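Local coordinates for protein probable polyketide synthase 1 (Dictyostelium discoideum, PDB 2H84) that produces acylpyrones in vitro as a homodimeric hybrid polyketide synthase, of which this is the C-terminal type III domain, at residues Asn13-Gly18 and Leu226-Cys231; Ser169-Ser174 and Ile215-Arg220. One frame throughout, in Å; residues are numbered along the deposited sequence.

Interaction 1. Residues Asn13-Gly18 and Leu226-Cys231; sequences NSFVLG and LYEVMC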
ATOM      1  N   ASN A  13      -3.911  17.625 -18.390  1.00 40.84           N
ATOM      2  CA  ASN A  13      -3.249  16.871 -17.335  1.00 37.51           C
ATOM      3  C   ASN A  13      -3.320  17.464 -15.935  1.00 35.72           C
ATOM      4  O   ASN A  13      -3.675  18.624 -15.738  1.00 35.45           O
ATOM      5  CB  ASN A  13      -1.782  16.491 -17.719  1.00 38.03           C
ATOM      6  CG  ASN A  13      -0.987  17.639 -18.238  1.00 39.13           C
ATOM      7  OD1 ASN A  13       0.119  17.518 -18.761  1.00 36.30           O
ATOM      8  ND2 ASN A  13      -1.547  18.774 -18.085  1.00 40.36           N
ATOM      9  N   SER A  14      -3.010  16.607 -14.970  1.00 33.89           N
ATOM     10  CA  SER A  14      -3.036  16.894 -13.539  1.00 31.56           C
ATOM     11  C   SER A  14      -2.241  18.100 -13.021  1.00 30.01           C
ATOM     12  O   SER A  14      -1.234  18.493 -13.599  1.00 30.20           O
ATOM     13  CB  SER A  14      -2.592  15.632 -12.806  1.00 31.09           C
ATOM     14  OG  SER A  14      -2.382  15.878 -11.435  1.00 32.21           O
ATOM     15  N   PHE A  15      -2.706  18.678 -11.915  1.00 28.88           N
ATOM     16  CA  PHE A  15      -2.058  19.836 -11.290  1.00 28.84           C
ATOM     17  C   PHE A  15      -2.022  19.680  -9.779  1.00 29.19           C
ATOM     18  O   PHE A  15      -2.976  19.188  -9.186  1.00 30.52           O
ATOM     19  CB  PHE A  15      -2.825  21.129 -11.573  1.00 28.16           C
ATOM     20  CG  PHE A  15      -2.623  21.677 -12.942  1.00 27.86           C
ATOM     21  CD1 PHE A  15      -3.280  21.121 -14.041  1.00 27.17           C
ATOM     22  CD2 PHE A  15      -1.768  22.754 -13.142  1.00 26.73           C
ATOM     23  CE1 PHE A  15      -3.091  21.634 -15.319  1.00 25.37           C
ATOM     24  CE2 PHE A  15      -1.571  23.275 -14.410  1.00 25.91           C
ATOM     25  CZ  PHE A  15      -2.234  22.712 -15.503  1.00 25.86           C
ATOM     26  N   VAL A  16      -0.938  20.110  -9.149  1.00 28.57           N
ATOM     27  CA  VAL A  16      -0.838  20.041  -7.697  1.00 28.29           C
ATOM     28  C   VAL A  16      -1.529  21.329  -7.262  1.00 28.19           C
ATOM     29  O   VAL A  16      -1.007  22.417  -7.516  1.00 29.22           O
ATOM     30  CB  VAL A  16       0.626  20.097  -7.249  1.00 28.43           C
ATOM     31  CG1 VAL A  16       0.730  20.065  -5.861  1.00 28.51           C
ATOM     32  CG2 VAL A  16       1.326  18.955  -7.657  1.00 28.53           C
ATOM     33  N   LEU A  17      -2.683  21.214  -6.610  1.00 26.41           N
ATOM     34  CA  LEU A  17      -3.458  22.384  -6.195  1.00 24.64           C
ATOM     35  C   LEU A  17      -3.235  22.915  -4.771  1.00 23.74           C
ATOM     36  O   LEU A  17      -3.814  23.936  -4.383  1.00 23.18           O
ATOM     37  CB  LEU A  17      -4.943  22.087  -6.409  1.00 24.01           C
ATOM     38  CG  LEU A  17      -5.303  21.594  -7.812  1.00 22.40           C
ATOM     39  CD1 LEU A  17      -6.753  21.168  -7.848  1.00 22.55           C
ATOM     40  CD2 LEU A  17      -5.039  22.686  -8.822  1.00 21.57           C
ATOM     41  N   GLY A  18      -2.401  22.230  -3.999  1.00 22.68           N
ATOM     42  CA  GLY A  18      -2.129  22.682  -2.647  1.00 22.46           C
ATOM     43  C   GLY A  18      -1.195  21.743  -1.915  1.00 21.52           C
ATOM     44  O   GLY A  18      -1.198  20.543  -2.177  1.00 21.47           O
ATOM     45  N   LEU A 226      -0.253  25.086  -8.336  1.00 25.96           N
ATOM     46  CA  LEU A 226       1.126  25.243  -7.887  1.00 25.25           C
ATOM     47  C   LEU A 226       2.130  24.649  -8.873  1.00 25.23           C
ATOM     48  O   LEU A 226       3.137  25.282  -9.190  1.00 25.02           O
ATOM     49  CB  LEU A 226       1.300  24.598  -6.508  1.00 24.89           C
ATOM     50  CG  LEU A 226       0.504  25.241  -5.370  1.00 24.93           C
ATOM     51  CD1 LEU A 226       0.548  24.362  -4.125  1.00 25.06           C
ATOM     52  CD2 LEU A 226       1.073  26.610  -5.078  1.00 24.20           C
ATOM     53  N   TYR A 227       1.862  23.436  -9.352  1.00 23.75           N
ATOM     54  CA  TYR A 227       2.751  22.771 -10.301  1.00 22.52           C
ATOM     55  C   TYR A 227       1.929  22.023 -11.320  1.00 23.38           C
ATOM     56  O   TYR A 227       0.887  21.458 -10.988  1.00 23.57           O
ATOM     57  CB  TYR A 227       3.655  21.737  -9.616  1.00 20.67           C
ATOM     58  CG  TYR A 227       4.643  22.282  -8.617  1.00 20.08           C
ATOM     59  CD1 TYR A 227       4.301  22.429  -7.272  1.00 19.71           C
ATOM     60  CD2 TYR A 227       5.937  22.631  -9.011  1.00 19.83           C
ATOM     61  CE1 TYR A 227       5.228  22.905  -6.344  1.00 18.97           C
ATOM     62  CE2 TYR A 227       6.872  23.107  -8.092  1.00 18.62           C
ATOM     63  CZ  TYR A 227       6.515  23.238  -6.765  1.00 18.76           C
ATOM     64  OH  TYR A 227       7.463  23.672  -5.869  1.00 18.34           O
ATOM     65  N   GLU A 228       2.390  22.014 -12.565  1.00 24.11           N
ATOM     66  CA  GLU A 228       1.684  21.274 -13.595  1.00 24.65           C
ATOM     67  C   GLU A 228       2.472  19.998 -13.820  1.00 23.89           C
ATOM     68  O   GLU A 228       3.555  20.028 -14.396  1.00 24.67           O
ATOM     69  CB  GLU A 228       1.615  22.047 -14.908  1.00 25.25           C
ATOM     70  CG  GLU A 228       0.760  21.332 -15.940  1.00 27.85           C
ATOM     71  CD  GLU A 228       0.815  21.974 -17.315  1.00 30.43           C
ATOM     72  OE1 GLU A 228       0.946  23.222 -17.391  1.00 30.97           O
ATOM     73  OE2 GLU A 228       0.708  21.226 -18.319  1.00 29.49           O
ATOM     74  N   VAL A 229       1.941  18.877 -13.355  1.00 22.97           N
ATOM     75  CA  VAL A 229       2.630  17.615 -13.535  1.00 23.00           C
ATOM     76  C   VAL A 229       2.397  17.081 -14.950  1.00 21.62           C
ATOM     77  O   VAL A 229       1.398  16.437 -15.244  1.00 20.15           O
ATOM     78  CB  VAL A 229       2.210  16.615 -12.427  1.00 24.52           C
ATOM     79  CG1 VAL A 229       0.813  16.589 -12.250  1.00 26.56           C
ATOM     80  CG2 VAL A 229       2.541  15.313 -12.779  1.00 24.96           C
ATOM     81  N   MET A 230       3.354  17.374 -15.820  1.00 21.96           N
ATOM     82  CA  MET A 230       3.278  16.988 -17.215  1.00 24.16           C
ATOM     83  C   MET A 230       3.422  15.496 -17.430  1.00 24.62           C
ATOM     84  O   MET A 230       2.655  14.892 -18.175  1.00 25.39           O
ATOM     85  CB  MET A 230       4.336  17.754 -17.986  1.00 25.88           C
ATOM     86  CG  MET A 230       4.206  19.252 -17.766  1.00 27.33           C
ATOM     87  SD  MET A 230       5.552  20.168 -18.481  1.00 31.81           S
ATOM     88  CE  MET A 230       5.415  19.741 -20.188  1.00 29.63           C
ATOM     89  N   CYS A 231       4.410  14.896 -16.788  1.00 24.86           N
ATOM     90  CA  CYS A 231       4.597  13.457 -16.902  1.00 25.04           C
ATOM     91  C   CYS A 231       5.529  12.967 -15.807  1.00 24.74           C
ATOM     92  O   CYS A 231       6.267  13.750 -15.202  1.00 24.08           O
ATOM     93  CB  CYS A 231       5.141  13.076 -18.284  1.00 25.21           C
ATOM     94  SG  CYS A 231       6.768  13.691 -18.642  1.00 24.97           S
TER
HETATM   95  O   HOH W   1      -0.478  14.571 -15.181  1.00 27.50           O

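Interaction 2. Residues Ser169-Ser174 and Ile215-Arg220; sequences SLAKAS and IGCNPR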
ATOM      1  N   SER A 169      -2.652   9.822 -12.470  1.00 13.28           N
ATOM      2  CA  SER A 169      -3.523   9.038 -13.329  1.00 13.97           C
ATOM      3  C   SER A 169      -4.936   9.064 -12.764  1.00 14.15           C
ATOM      4  O   SER A 169      -5.913   9.200 -13.502  1.00 13.67           O
ATOM      5  CB  SER A 169      -3.048   7.586 -13.415  1.00 15.11           C
ATOM      6  OG  SER A 169      -1.762   7.475 -14.006  1.00 17.22           O
ATOM      7  N   LEU A 170      -5.026   8.912 -11.444  1.00 14.76           N
ATOM      8  CA  LEU A 170      -6.295   8.929 -10.735  1.00 14.31           C
ATOM      9  C   LEU A 170      -7.015  10.226 -11.109  1.00 14.83           C
ATOM     10  O   LEU A 170      -8.186  10.235 -11.495  1.00 13.91           O
ATOM     11  CB  LEU A 170      -6.042   8.859  -9.225  1.00 12.02           C
ATOM     12  CG  LEU A 170      -6.538   7.617  -8.491  1.00 11.56           C
ATOM     13  CD1 LEU A 170      -6.276   6.358  -9.312  1.00 11.04           C
ATOM     14  CD2 LEU A 170      -5.847   7.521  -7.142  1.00 10.62           C
ATOM     15  N   ALA A 171      -6.286  11.326 -11.010  1.00 16.06           N
ATOM     16  CA  ALA A 171      -6.828  12.628 -11.343  1.00 18.31           C
ATOM     17  C   ALA A 171      -7.291  12.683 -12.799  1.00 18.79           C
ATOM     18  O   ALA A 171      -8.233  13.404 -13.133  1.00 18.63           O
ATOM     19  CB  ALA A 171      -5.773  13.707 -11.083  1.00 17.27           C
ATOM     20  N   LYS A 172      -6.621  11.927 -13.663  1.00 19.68           N
ATOM     21  CA  LYS A 172      -6.949  11.931 -15.083  1.00 20.88           C
ATOM     22  C   LYS A 172      -8.045  10.951 -15.478  1.00 20.95           C
ATOM     23  O   LYS A 172      -8.353  10.803 -16.657  1.00 21.92           O
ATOM     24  CB  LYS A 172      -5.674  11.690 -15.909  1.00 20.99           C
ATOM     25  CG  LYS A 172      -4.645  12.806 -15.762  1.00 21.77           C
ATOM     26  CD  LYS A 172      -3.411  12.529 -16.586  1.00 24.12           C
ATOM     27  CE  LYS A 172      -3.428  13.222 -17.900  1.00 26.76           C
ATOM     28  NZ  LYS A 172      -2.367  12.781 -18.837  1.00 28.65           N
ATOM     29  N   ALA A 173      -8.643  10.283 -14.500  1.00 21.40           N
ATOM     30  CA  ALA A 173      -9.721   9.347 -14.799  1.00 22.17           C
ATOM     31  C   ALA A 173     -11.049  10.107 -14.808  1.00 23.11           C
ATOM     32  O   ALA A 173     -12.080   9.569 -15.222  1.00 22.48           O
ATOM     33  CB  ALA A 173      -9.758   8.217 -13.769  1.00 21.57           C
ATOM     34  N   SER A 174     -11.004  11.364 -14.353  1.00 23.99           N
ATOM     35  CA  SER A 174     -12.173  12.249 -14.302  1.00 24.32           C
ATOM     36  C   SER A 174     -11.848  13.629 -13.735  1.00 24.51           C
ATOM     37  O   SER A 174     -11.152  13.738 -12.732  1.00 24.88           O
ATOM     38  CB  SER A 174     -13.279  11.632 -13.455  1.00 24.77           C
ATOM     39  OG  SER A 174     -14.343  12.560 -13.293  1.00 26.83           O
ATOM     40  N   ILE A 215      -4.537  17.218  -5.531  1.00 14.38           N
ATOM     41  CA  ILE A 215      -4.204  17.137  -6.950  1.00 14.55           C
ATOM     42  C   ILE A 215      -5.438  16.847  -7.804  1.00 16.16           C
ATOM     43  O   ILE A 215      -6.321  16.103  -7.388  1.00 16.71           O
ATOM     44  CB  ILE A 215      -3.152  16.038  -7.174  1.00 14.37           C
ATOM     45  CG1 ILE A 215      -2.823  15.909  -8.651  1.00 13.41           C
ATOM     46  CG2 ILE A 215      -3.663  14.713  -6.636  1.00 12.40           C
ATOM     47  CD1 ILE A 215      -1.772  14.871  -8.918  1.00 15.04           C
ATOM     48  N   GLY A 216      -5.504  17.441  -8.993  1.00 17.00           N
ATOM     49  CA  GLY A 216      -6.647  17.218  -9.863  1.00 18.46           C
ATOM     50  C   GLY A 216      -6.459  17.775 -11.262  1.00 19.29           C
ATOM     51  O   GLY A 216      -5.462  18.436 -11.543  1.00 18.49           O
ATOM     52  N   CYS A 217      -7.414  17.504 -12.148  1.00 20.32           N
ATOM     53  CA  CYS A 217      -7.330  17.994 -13.518  1.00 22.11           C
ATOM     54  C   CYS A 217      -8.289  19.140 -13.758  1.00 23.84           C
ATOM     55  O   CYS A 217      -9.286  19.287 -13.052  1.00 24.49           O
ATOM     56  CB  CYS A 217      -7.640  16.880 -14.511  1.00 22.07           C
ATOM     57  SG  CYS A 217      -6.373  15.611 -14.608  1.00 26.03           S
ATOM     58  N   ASN A 218      -7.993  19.950 -14.768  1.00 24.68           N
ATOM     59  CA  ASN A 218      -8.853  21.079 -15.084  1.00 25.24           C
ATOM     60  C   ASN A 218      -9.051  21.928 -13.846  1.00 24.84           C
ATOM     61  O   ASN A 218     -10.051  21.795 -13.141  1.00 24.60           O
ATOM     62  CB  ASN A 218     -10.221  20.595 -15.587  1.00 25.54           C
ATOM     63  CG  ASN A 218     -10.104  19.660 -16.777  1.00 26.55           C
ATOM     64  OD1 ASN A 218      -9.557  20.023 -17.820  1.00 27.61           O
ATOM     65  ND2 ASN A 218     -10.617  18.445 -16.624  1.00 26.61           N
ATOM     66  N   PRO A 219      -8.079  22.798 -13.549  1.00 25.22           N
ATOM     67  CA  PRO A 219      -8.197  23.661 -12.374  1.00 27.04           C
ATOM     68  C   PRO A 219      -9.535  24.390 -12.398  1.00 29.46           C
ATOM     69  O   PRO A 219     -10.093  24.652 -13.464  1.00 29.33           O
ATOM     70  CB  PRO A 219      -7.002  24.595 -12.521  1.00 24.85           C
ATOM     71  CG  PRO A 219      -5.974  23.686 -13.092  1.00 25.24           C
ATOM     72  CD  PRO A 219      -6.748  22.932 -14.163  1.00 24.53           C
ATOM     73  N   ARG A 220     -10.052  24.701 -11.217  1.00 32.15           N
ATOM     74  CA  ARG A 220     -11.329  25.384 -11.111  1.00 35.02           C
ATOM     75  C   ARG A 220     -11.182  26.867 -10.741  1.00 37.00           C
ATOM     76  O   ARG A 220     -10.123  27.310 -10.282  1.00 37.32           O
ATOM     77  CB  ARG A 220     -12.214  24.646 -10.102  1.00 35.39           C
ATOM     78  CG  ARG A 220     -12.408  23.174 -10.465  1.00 37.01           C
ATOM     79  CD  ARG A 220     -13.121  22.371  -9.373  1.00 38.37           C
ATOM     80  NE  ARG A 220     -13.193  20.946  -9.705  1.00 38.29           N
ATOM     81  CZ  ARG A 220     -13.571  19.994  -8.857  1.00 37.89           C
ATOM     82  NH1 ARG A 220     -13.921  20.306  -7.616  1.00 38.32           N
ATOM     83  NH2 ARG A 220     -13.581  18.726  -9.248  1.00 38.05           N
TER

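Interaction 1. Residues Asn13-Gly18 and Leu226-Cys231
With chi1 of -174° Glu228 turns CG to the far side from its backbone N and stays extended, while Phe15 sets its ring beside its own backbone N (chi1 -77°); the two side chains therefore run side by side, pointing the same way from one face of the sheet. The aliphatic part of Glu228 lies over a face of the ring, CG 3.3 Å from Phe15 CZ, with the carboxylate plane 34° from the ring plane. A long acid suits this place because its methylenes can cover an aromatic while its charged end passes beyond. There OE2 accepts a weak hydrogen bond from Asn13 ND2 at 3.3 Å, the two side chains crossing at about a right angle.

On the other face Val16 and Tyr227 lie alongside, Val16 CG2 4.1 Å from Tyr227 CB. They form an antiparallel hydrogen-bonded pair: Val16 N reaches Tyr227 O at 2.9 Å, and Val16 O takes Leu226 N at 2.9 Å. Leu226 and Tyr227 thus both face Val16, a classic beta bulge. At Gly18 there is no side chain, and Leu226 CD1 approaches its CA to 3.5 Å. Toward Asn13 the pairing weakens: Val229 N to Ser14 O is a weak bond of 3.2 Å, and a water that donates to Val229 O accepts a weak bond from Ser14 N.

Strand 15-22 continues the sheet to Ile214 and Gly216 of strand 209-216, and strand 227-236 pairs with strand 364-372. Helix 335-345 covers Tyr227, whose hydroxyl bonds to Met341 O, while Leu17 meets Trp110 of helix 84-110.

Interaction 2. Residues Ser169-Ser174 and Ile215-Arg220
Ala171, at the end of helix 159-171, presses its methyl against the backbone of Gly216, CB to CA 3.8 Å. Each residue is small, and that lets helix and strand come close: the alpha carbons of Ala171 and Gly216 are 4.8 Å apart. The same methyl has Ile215 CG1 at 4.4 Å and Cys217 SG at 4.1 Å, so it sits among three consecutive residues of the chain. Cys217 contributes a compact, polarisable side chain; with SG anti to its carbonyl carbon (chi1 -70°), the sulfur is carried to the helix end, where it also meets Lys172 CG at 3.5 Å. Ala171 and Cys217 are both buried here.

Lys172 marks the change to the loose side. Its first methylenes lie against the sulfur, but the rest of the chain leads away from Cys217, past Asn13, a division that suits a long, amphipathic residue. Beyond it the type I turn from Ala171 to Ser174 leads out of the helix.

Helix 159-171, which follows the predicted active-site Cys157, connects strand 148-153 to the parallel strand 178-185. Ile179 of that strand touches both Ala171 and Ile215. Ser169, Leu170, Lys172 and Ala173 also pack against Ser169 and Ala173 of the second subunit, so part of the turn is covered by it.

From the N terminus, strand 15-22 enters the sheet first, but its partner in interaction 1 arrives only at residues 226-231, closing a loop of more than 200 residues. Interaction 2 falls wholly within that span, returning residues 215-220 to the helix end at 169-174 after about 40 residues, so the two nest without crossing. Strand 15-22 lies between strands 209-216 and 227-236, and Phe15 N probably bonds to Gly216 O, joining the two contacts directly. Interaction 1 brings together the N- and C-terminal regions of the chalcone and stilbene synthase family across the thiolase-fold sheet; interaction 2 attaches a helix of the N-terminal part to that sheet near the dimer partner.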